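Local coordinates for protein histidine acid phosphatase (PDB 4ARU) that is a bacterial, single-chain member of branch 2 of the histidine phosphatase superfamily, combining a mixed beta-sheet with a large helical portion, at residues Ser169-Phe174 with Glu222-Glu227; Gly238-Glu243 with Asn247-Leu252. One frame throughout, in Å; residues are numbered along the deposited sequence.

Contact 1 (Ser169-Phe174 with Glu222-Glu227); sequences SSVLDF and EIFLLE
Val171 O accepts a hydrogen bond from Asn239 ND2, tying the last turn of helix 162-172 to the loop before helix 243-262, while the side chain of Val171 turns to Phe224 on helix 213-229. That meeting is wholly apolar and buried. Val171 and Phe224 extend from opposite directions, and CG1 of the valine comes obliquely to the far end of the ring, 3.6 Å from Phe224 CE2 and 3.8 Å from Phe224 CZ. With CG1 opposite the valine's own backbone N (chi1 165°), this methyl and not CG2 faces the ring. Leu172 crosses the phenylalanine side chain at about a right angle; its CD2 lies near the ring plane, at the edge, 4.1 Å from Phe224 CZ. Helix 162-172 ends here in a Schellman motif: Phe174 N returns to Ser169 O at 3.0 Å and Asp173 N to Ser170 O at 3.1 Å, with Asp173 as the C-prime residue of positive phi (54°). Asp173 OD2 is hydrogen-bonded to His37 NE2, and Phe174, next in the chain, packs edge-to-face with Phe191. On the other helix, Phe224 also touches Trp246 and Ala236, and Glu222, two residues earlier on the same helix, forms a salt bridge with Arg18, part of the RHGXRXP signature of histidine acid phosphatases.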
ATOM      1  N   SER A 169       7.180  22.234   9.241  1.00  8.73           N
ATOM      2  CA  SER A 169       8.236  23.248   9.402  1.00  9.38           C
ATOM      3  C   SER A 169       8.878  23.253  10.775  1.00 10.04           C
ATOM      4  O   SER A 169      10.097  23.251  10.884  1.00 10.17           O
ATOM      5  CB  SER A 169       7.674  24.628   9.035  1.00  9.89           C
ATOM      6  OG  SER A 169       8.667  25.635   9.107  1.00 10.70           O
ATOM      7  N   SER A 170       8.045  23.163  11.820  1.00 10.22           N
ATOM      8  CA  SER A 170       8.542  23.204  13.182  0.50 11.13           C
ATOM      9  C   SER A 170       9.318  21.925  13.528  1.00 10.64           C
ATOM     10  O   SER A 170      10.344  22.014  14.191  1.00 11.33           O
ATOM     11  CB  SER A 170       7.388  23.495  14.176  0.50 11.94           C
ATOM     12  OG  SER A 170       6.496  22.416  14.297  0.50 12.30           O
ATOM     13  N   VAL A 171       8.841  20.776  13.078  1.00  9.87           N
ATOM     14  CA  VAL A 171       9.527  19.497  13.315  1.00  9.76           C
ATOM     15  C   VAL A 171      10.915  19.491  12.655  1.00 10.08           C
ATOM     16  O   VAL A 171      11.885  19.011  13.248  1.00 10.49           O
ATOM     17  CB  VAL A 171       8.667  18.333  12.777  1.00  9.38           C
ATOM     18  CG1 VAL A 171       9.466  17.036  12.666  1.00  9.38           C
ATOM     19  CG2 VAL A 171       7.414  18.170  13.628  1.00  9.42           C
ATOM     20  N   LEU A 172      11.000  20.045  11.452  1.00  9.85           N
ATOM     21  CA  LEU A 172      12.262  20.189  10.750  1.00 10.36           C
ATOM     22  C   LEU A 172      13.149  21.279  11.304  1.00 11.43           C
ATOM     23  O   LEU A 172      14.351  21.267  11.042  1.00 11.55           O
ATOM     24  CB  LEU A 172      11.990  20.541   9.258  1.00 10.05           C
ATOM     25  CG  LEU A 172      11.284  19.450   8.478  1.00  9.50           C
ATOM     26  CD1 LEU A 172      10.904  20.056   7.156  1.00  9.55           C
ATOM     27  CD2 LEU A 172      12.163  18.217   8.292  1.00  9.61           C
ATOM     28  N   ASP A 173      12.610  22.256  12.050  1.00 12.14           N
ATOM     29  CA  ASP A 173      13.331  23.530  12.258  1.00 13.76           C
ATOM     30  C   ASP A 173      13.737  24.159  10.946  1.00 13.11           C
ATOM     31  O   ASP A 173      14.827  24.711  10.778  1.00 12.84           O
ATOM     32  CB  ASP A 173      14.517  23.349  13.213  1.00 15.94           C
ATOM     33  CG  ASP A 173      14.056  23.061  14.636  1.00 18.93           C
ATOM     34  OD1 ASP A 173      13.507  24.005  15.226  1.00 22.49           O
ATOM     35  OD2 ASP A 173      14.212  21.931  15.186  1.00 22.23           O
ATOM     36  N   PHE A 174      12.787  24.108   9.998  1.00 11.63           N
ATOM     37  CA  PHE A 174      12.997  24.627   8.650  1.00 11.57           C
ATOM     38  C   PHE A 174      13.572  26.049   8.607  1.00 12.36           C
ATOM     39  O   PHE A 174      14.454  26.341   7.802  1.00 12.80           O
ATOM     40  CB  PHE A 174      11.702  24.489   7.815  1.00 11.04           C
ATOM     41  CG  PHE A 174      11.782  25.130   6.433  1.00 11.31           C
ATOM     42  CD1 PHE A 174      12.481  24.516   5.390  1.00 11.07           C
ATOM     43  CD2 PHE A 174      11.128  26.309   6.170  1.00 11.55           C
ATOM     44  CE1 PHE A 174      12.528  25.110   4.143  1.00 11.52           C
ATOM     45  CE2 PHE A 174      11.179  26.896   4.917  1.00 11.84           C
ATOM     46  CZ  PHE A 174      11.870  26.286   3.908  1.00 11.88           C
ATOM     47  N   GLU A 222       6.300  10.257   5.951  1.00  6.05           N
ATOM     48  CA  GLU A 222       6.434   8.814   5.866  1.00  6.46           C
ATOM     49  C   GLU A 222       7.795   8.337   6.402  1.00  6.62           C
ATOM     50  O   GLU A 222       7.876   7.281   7.079  1.00  6.96           O
ATOM     51  CB  GLU A 222       6.166   8.351   4.419  1.00  6.77           C
ATOM     52  CG  GLU A 222       6.375   6.891   4.183  1.00  7.85           C
ATOM     53  CD  GLU A 222       5.314   5.989   4.785  1.00  8.45           C
ATOM     54  OE1 GLU A 222       4.196   6.478   5.163  1.00  8.21           O
ATOM     55  OE2 GLU A 222       5.589   4.773   4.899  1.00  9.45           O
ATOM     56  N   ILE A 223       8.849   9.095   6.142  1.00  6.36           N
ATOM     57  CA  ILE A 223      10.152   8.717   6.694  1.00  6.60           C
ATOM     58  C   ILE A 223      10.103   8.718   8.233  1.00  6.72           C
ATOM     59  O   ILE A 223      10.647   7.820   8.880  1.00  7.07           O
ATOM     60  CB  ILE A 223      11.311   9.578   6.135  1.00  6.77           C
ATOM     61  CG1 ILE A 223      11.461   9.223   4.648  1.00  7.10           C
ATOM     62  CG2 ILE A 223      12.567   9.412   6.997  1.00  7.41           C
ATOM     63  CD1 ILE A 223      12.352  10.170   3.893  1.00  7.49           C
ATOM     64  N   PHE A 224       9.472   9.720   8.860  1.00  6.46           N
ATOM     65  CA  PHE A 224       9.377   9.722  10.303  1.00  6.76           C
ATOM     66  C   PHE A 224       8.613   8.491  10.792  1.00  6.72           C
ATOM     67  O   PHE A 224       9.009   7.875  11.767  1.00  7.02           O
ATOM     68  CB  PHE A 224       8.676  10.988  10.799  1.00  6.87           C
ATOM     69  CG  PHE A 224       9.375  12.278  10.441  1.00  7.17           C
ATOM     70  CD1 PHE A 224      10.749  12.392  10.317  1.00  7.66           C
ATOM     71  CD2 PHE A 224       8.626  13.412  10.266  1.00  7.57           C
ATOM     72  CE1 PHE A 224      11.353  13.606  10.006  1.00  8.12           C
ATOM     73  CE2 PHE A 224       9.225  14.642   9.954  1.00  7.88           C
ATOM     74  CZ  PHE A 224      10.574  14.734   9.818  1.00  8.00           C
ATOM     75  N   LEU A 225       7.525   8.145  10.112  1.00  6.58           N
ATOM     76  CA  LEU A 225       6.760   6.978  10.511  1.00  7.02           C
ATOM     77  C   LEU A 225       7.639   5.718  10.405  1.00  7.00           C
ATOM     78  O   LEU A 225       7.578   4.820  11.248  1.00  7.17           O
ATOM     79  CB  LEU A 225       5.549   6.841   9.606  1.00  7.69           C
ATOM     80  CG  LEU A 225       4.614   5.695  10.039  1.00  8.83           C
ATOM     81  CD1 LEU A 225       3.207   6.206  10.075  1.00  9.55           C
ATOM     82  CD2 LEU A 225       4.733   4.458   9.195  1.00  9.77           C
ATOM     83  N   LEU A 226       8.413   5.652   9.331  1.00  6.57           N
ATOM     84  CA  LEU A 226       9.335   4.528   9.146  1.00  6.76           C
ATOM     85  C   LEU A 226      10.388   4.463  10.241  1.00  6.87           C
ATOM     86  O   LEU A 226      10.677   3.398  10.755  1.00  6.74           O
ATOM     87  CB  LEU A 226       9.983   4.510   7.766  1.00  7.40           C
ATOM     88  CG  LEU A 226       9.050   4.265   6.585  1.00  7.65           C
ATOM     89  CD1 LEU A 226       9.685   4.572   5.213  1.00  7.96           C
ATOM     90  CD2 LEU A 226       8.589   2.828   6.602  1.00  8.74           C
ATOM     91  N   GLU A 227      10.929   5.613  10.637  1.00  6.66           N
ATOM     92  CA  GLU A 227      11.910   5.657  11.718  1.00  7.20           C
ATOM     93  C   GLU A 227      11.291   5.078  13.006  1.00  7.39           C
ATOM     94  O   GLU A 227      11.902   4.335  13.743  1.00  7.91           O
ATOM     95  CB  GLU A 227      12.331   7.084  12.019  1.00  7.44           C
ATOM     96  CG  GLU A 227      13.181   7.748  10.919  1.00  7.46           C
ATOM     97  CD  GLU A 227      13.443   9.214  11.182  1.00  7.76           C
ATOM     98  OE1 GLU A 227      12.889   9.731  12.167  1.00  8.30           O
ATOM     99  OE2 GLU A 227      14.221   9.847  10.422  1.00  7.68           O
TER

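Contact 2 (Gly238-Glu243 with Asn247-Leu252); sequences GNIHTE and NSLLKL
Ile240 and Leu249 reach for each other tip to tip, the loop side chain ending against the helix side chain with CD1 of Ile240 3.6 Å from CD1 of Leu249. The same leucine methyl also lies 3.9 Å from Ile240 CG1, so a single branch of Leu249 carries the touch. A different geometry rules at the start of the helix, where Glu243 and Asn247 run side by side in the same direction. Their carboxylate and amide planes are only 14° apart, and the amide end of Asn247, at ND2, lies 3.8 Å from Glu243 CG, partway up the glutamate chain. Beneath them Asn247 N donates to Glu243 O at 2.8 Å, a fairly straight bond (161° at the hydrogen) of the ordinary i to i+4 helical kind. With CG placed next to its own backbone N (chi1 -67°), Asn247 folds its amide back over that carbonyl, bringing its CG to 3.3 Å from Glu243 O. Thr242 is the N-cap of helix 243-262: its OG1 is hydrogen-bonded to Gln245 N, and Gln245 OE1 accepts from His241 N; two hydrogen bonds to Gln245 thus join the loop to the first turn. The Glu243-Asn247 pair is exposed, whereas Leu249 is buried, packed also against Leu167 of helix 162-172 and Ala221 of helix 213-229. Ile240 also touches Phe224 of helix 213-229 and Trp246, and Ser248 OG is hydrogen-bonded to Ser164 OG on helix 162-172.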
ATOM      1  N   GLY A 238      13.376  13.916  17.912  1.00 11.80           N
ATOM      2  CA  GLY A 238      12.611  14.048  19.122  1.00 12.45           C
ATOM      3  C   GLY A 238      11.458  15.046  19.055  1.00 12.60           C
ATOM      4  O   GLY A 238      10.895  15.362  20.097  1.00 13.93           O
ATOM      5  N   ASN A 239      11.052  15.473  17.865  1.00 12.08           N
ATOM      6  CA  ASN A 239      10.097  16.550  17.715  1.00 12.45           C
ATOM      7  C   ASN A 239       8.653  16.149  17.473  1.00 12.50           C
ATOM      8  O   ASN A 239       7.843  17.048  17.326  1.00 13.18           O
ATOM      9  CB  ASN A 239      10.561  17.504  16.642  1.00 12.51           C
ATOM     10  CG  ASN A 239      11.827  18.210  17.019  1.00 13.91           C
ATOM     11  OD1 ASN A 239      12.116  18.362  18.204  1.00 14.89           O
ATOM     12  ND2 ASN A 239      12.600  18.636  16.020  1.00 14.09           N
ATOM     13  N   ILE A 240       8.334  14.857  17.500  1.00 12.19           N
ATOM     14  CA  ILE A 240       6.938  14.389  17.402  1.00 12.73           C
ATOM     15  C   ILE A 240       6.569  13.781  18.761  1.00 14.11           C
ATOM     16  O   ILE A 240       7.192  12.799  19.228  1.00 15.74           O
ATOM     17  CB  ILE A 240       6.720  13.397  16.248  1.00 11.90           C
ATOM     18  CG1 ILE A 240       7.199  13.987  14.942  1.00 11.81           C
ATOM     19  CG2 ILE A 240       5.237  13.045  16.198  1.00 11.85           C
ATOM     20  CD1 ILE A 240       7.203  12.974  13.826  1.00 11.59           C
ATOM     21  N   HIS A 241       5.601  14.405  19.419  1.00 15.54           N
ATOM     22  CA  HIS A 241       5.275  14.097  20.814  1.00 17.18           C
ATOM     23  C   HIS A 241       3.883  13.489  20.986  1.00 16.74           C
ATOM     24  O   HIS A 241       3.664  12.752  21.972  1.00 18.38           O
ATOM     25  CB  HIS A 241       5.368  15.352  21.699  1.00 19.14           C
ATOM     26  CG  HIS A 241       6.749  15.910  21.797  1.00 21.01           C
ATOM     27  ND1 HIS A 241       7.200  16.903  20.961  1.00 22.15           N
ATOM     28  CD2 HIS A 241       7.785  15.597  22.608  1.00 23.15           C
ATOM     29  CE1 HIS A 241       8.459  17.179  21.246  1.00 22.74           C
ATOM     30  NE2 HIS A 241       8.838  16.401  22.243  1.00 24.15           N
ATOM     31  N   THR A 242       2.955  13.774  20.068  1.00 14.84           N
ATOM     32  CA  THR A 242       1.553  13.419  20.289  1.00 13.95           C
ATOM     33  C   THR A 242       0.904  12.746  19.092  1.00 12.54           C
ATOM     34  O   THR A 242       1.343  12.823  17.956  1.00 11.31           O
ATOM     35  CB  THR A 242       0.707  14.644  20.606  1.00 14.53           C
ATOM     36  OG1 THR A 242       0.564  15.412  19.423  1.00 13.19           O
ATOM     37  CG2 THR A 242       1.324  15.502  21.697  1.00 15.92           C
ATOM     38  N   GLU A 243      -0.163  12.019  19.380  1.00 12.71           N
ATOM     39  CA  GLU A 243      -0.980  11.423  18.356  1.00 11.99           C
ATOM     40  C   GLU A 243      -1.510  12.449  17.345  1.00 10.95           C
ATOM     41  O   GLU A 243      -1.504  12.220  16.139  1.00  9.89           O
ATOM     42  CB  GLU A 243      -2.140  10.722  19.048  1.00 13.62           C
ATOM     43  CG  GLU A 243      -3.294  10.261  18.172  1.00 14.75           C
ATOM     44  CD  GLU A 243      -4.470   9.761  18.979  1.00 16.70           C
ATOM     45  OE1 GLU A 243      -5.387  10.565  19.443  1.00 16.45           O
ATOM     46  OE2 GLU A 243      -4.386   8.535  19.268  1.00 18.61           O
ATOM     47  N   ASN A 247      -0.950  12.480  13.374  1.00  8.37           N
ATOM     48  CA  ASN A 247      -2.056  12.523  12.417  1.00  8.97           C
ATOM     49  C   ASN A 247      -1.937  13.691  11.495  1.00  8.61           C
ATOM     50  O   ASN A 247      -2.228  13.547  10.310  1.00  8.60           O
ATOM     51  CB  ASN A 247      -3.419  12.545  13.134  1.00 10.15           C
ATOM     52  CG  ASN A 247      -3.735  11.247  13.876  1.00 11.49           C
ATOM     53  OD1 ASN A 247      -3.137  10.209  13.614  1.00 13.84           O
ATOM     54  ND2 ASN A 247      -4.634  11.319  14.812  1.00 12.71           N
ATOM     55  N   SER A 248      -1.518  14.832  12.005  1.00  8.84           N
ATOM     56  CA  SER A 248      -1.427  16.039  11.204  1.00  9.16           C
ATOM     57  C   SER A 248      -0.336  15.886  10.153  1.00  8.76           C
ATOM     58  O   SER A 248      -0.523  16.249   8.992  1.00  9.15           O
ATOM     59  CB  SER A 248      -1.138  17.237  12.127  1.00  9.96           C
ATOM     60  OG  SER A 248      -0.921  18.413  11.341  1.00 10.48           O
ATOM     61  N   LEU A 249       0.803  15.306  10.500  1.00  8.42           N
ATOM     62  CA  LEU A 249       1.856  15.115   9.501  1.00  8.10           C
ATOM     63  C   LEU A 249       1.466  14.086   8.436  1.00  7.34           C
ATOM     64  O   LEU A 249       1.669  14.273   7.216  1.00  6.72           O
ATOM     65  CB  LEU A 249       3.135  14.663  10.182  1.00  8.35           C
ATOM     66  CG  LEU A 249       3.759  15.645  11.162  1.00  9.12           C
ATOM     67  CD1 LEU A 249       4.892  15.006  12.005  1.00 10.07           C
ATOM     68  CD2 LEU A 249       4.230  16.909  10.424  1.00  9.72           C
ATOM     69  N   LEU A 250       0.862  12.982   8.861  1.00  7.55           N
ATOM     70  CA  LEU A 250       0.507  11.938   7.885  1.00  7.76           C
ATOM     71  C   LEU A 250      -0.683  12.355   7.031  1.00  8.02           C
ATOM     72  O   LEU A 250      -0.836  11.819   5.952  1.00  8.64           O
ATOM     73  CB  LEU A 250       0.269  10.583   8.599  1.00  8.20           C
ATOM     74  CG  LEU A 250       1.522   9.665   8.707  1.00  8.27           C
ATOM     75  CD1 LEU A 250       2.142   9.232   7.362  1.00  8.13           C
ATOM     76  CD2 LEU A 250       2.558  10.305   9.604  1.00  8.60           C
ATOM     77  N   LYS A 251      -1.446  13.353   7.460  1.00  8.61           N
ATOM     78  CA  LYS A 251      -2.510  13.922   6.626  1.00  9.21           C
ATOM     79  C   LYS A 251      -1.937  14.366   5.284  1.00  8.56           C
ATOM     80  O   LYS A 251      -2.524  14.154   4.214  1.00  7.85           O
ATOM     81  CB  LYS A 251      -3.151  15.105   7.347  1.00 11.14           C
ATOM     82  CG  LYS A 251      -4.264  15.738   6.544  1.00 13.62           C
ATOM     83  CD  LYS A 251      -5.157  16.668   7.352  1.00 17.94           C
ATOM     84  CE  LYS A 251      -4.379  17.669   8.123  1.00 20.80           C
ATOM     85  NZ  LYS A 251      -5.335  18.656   8.704  1.00 25.56           N
ATOM     86  N   LEU A 252      -0.738  14.908   5.298  1.00  7.57           N
ATOM     87  CA  LEU A 252      -0.093  15.364   4.071  1.00  7.68           C
ATOM     88  C   LEU A 252       0.265  14.195   3.179  1.00  7.62           C
ATOM     89  O   LEU A 252       0.125  14.252   1.964  1.00  8.04           O
ATOM     90  CB  LEU A 252       1.176  16.161   4.401  1.00  8.01           C
ATOM     91  CG  LEU A 252       0.919  17.465   5.172  1.00  8.79           C
ATOM     92  CD1 LEU A 252       2.167  17.936   5.926  1.00  9.11           C
ATOM     93  CD2 LEU A 252       0.459  18.551   4.226  1.00  9.41           C
TER

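Contact 1 and contact 2 follow one another along the chain, and their centres lie 8 Å apart, about 21 and 20 Å from the centre of the chain and on the same side of it. Contact 1 brings helix 162-172 against helix 213-229; contact 2 joins the loop after helix 213-229 to helix 243-262, the next helix in sequence. Phe224 CD2 and Ile240 CD1, 3.9 Å apart, make the two apolar clusters continuous, and Glu222 OE1 approaches Leu250 CD1 to 4.1 Å. Three helices and one connecting loop thus pack as a unit within the helical portion of this histidine phosphatase fold.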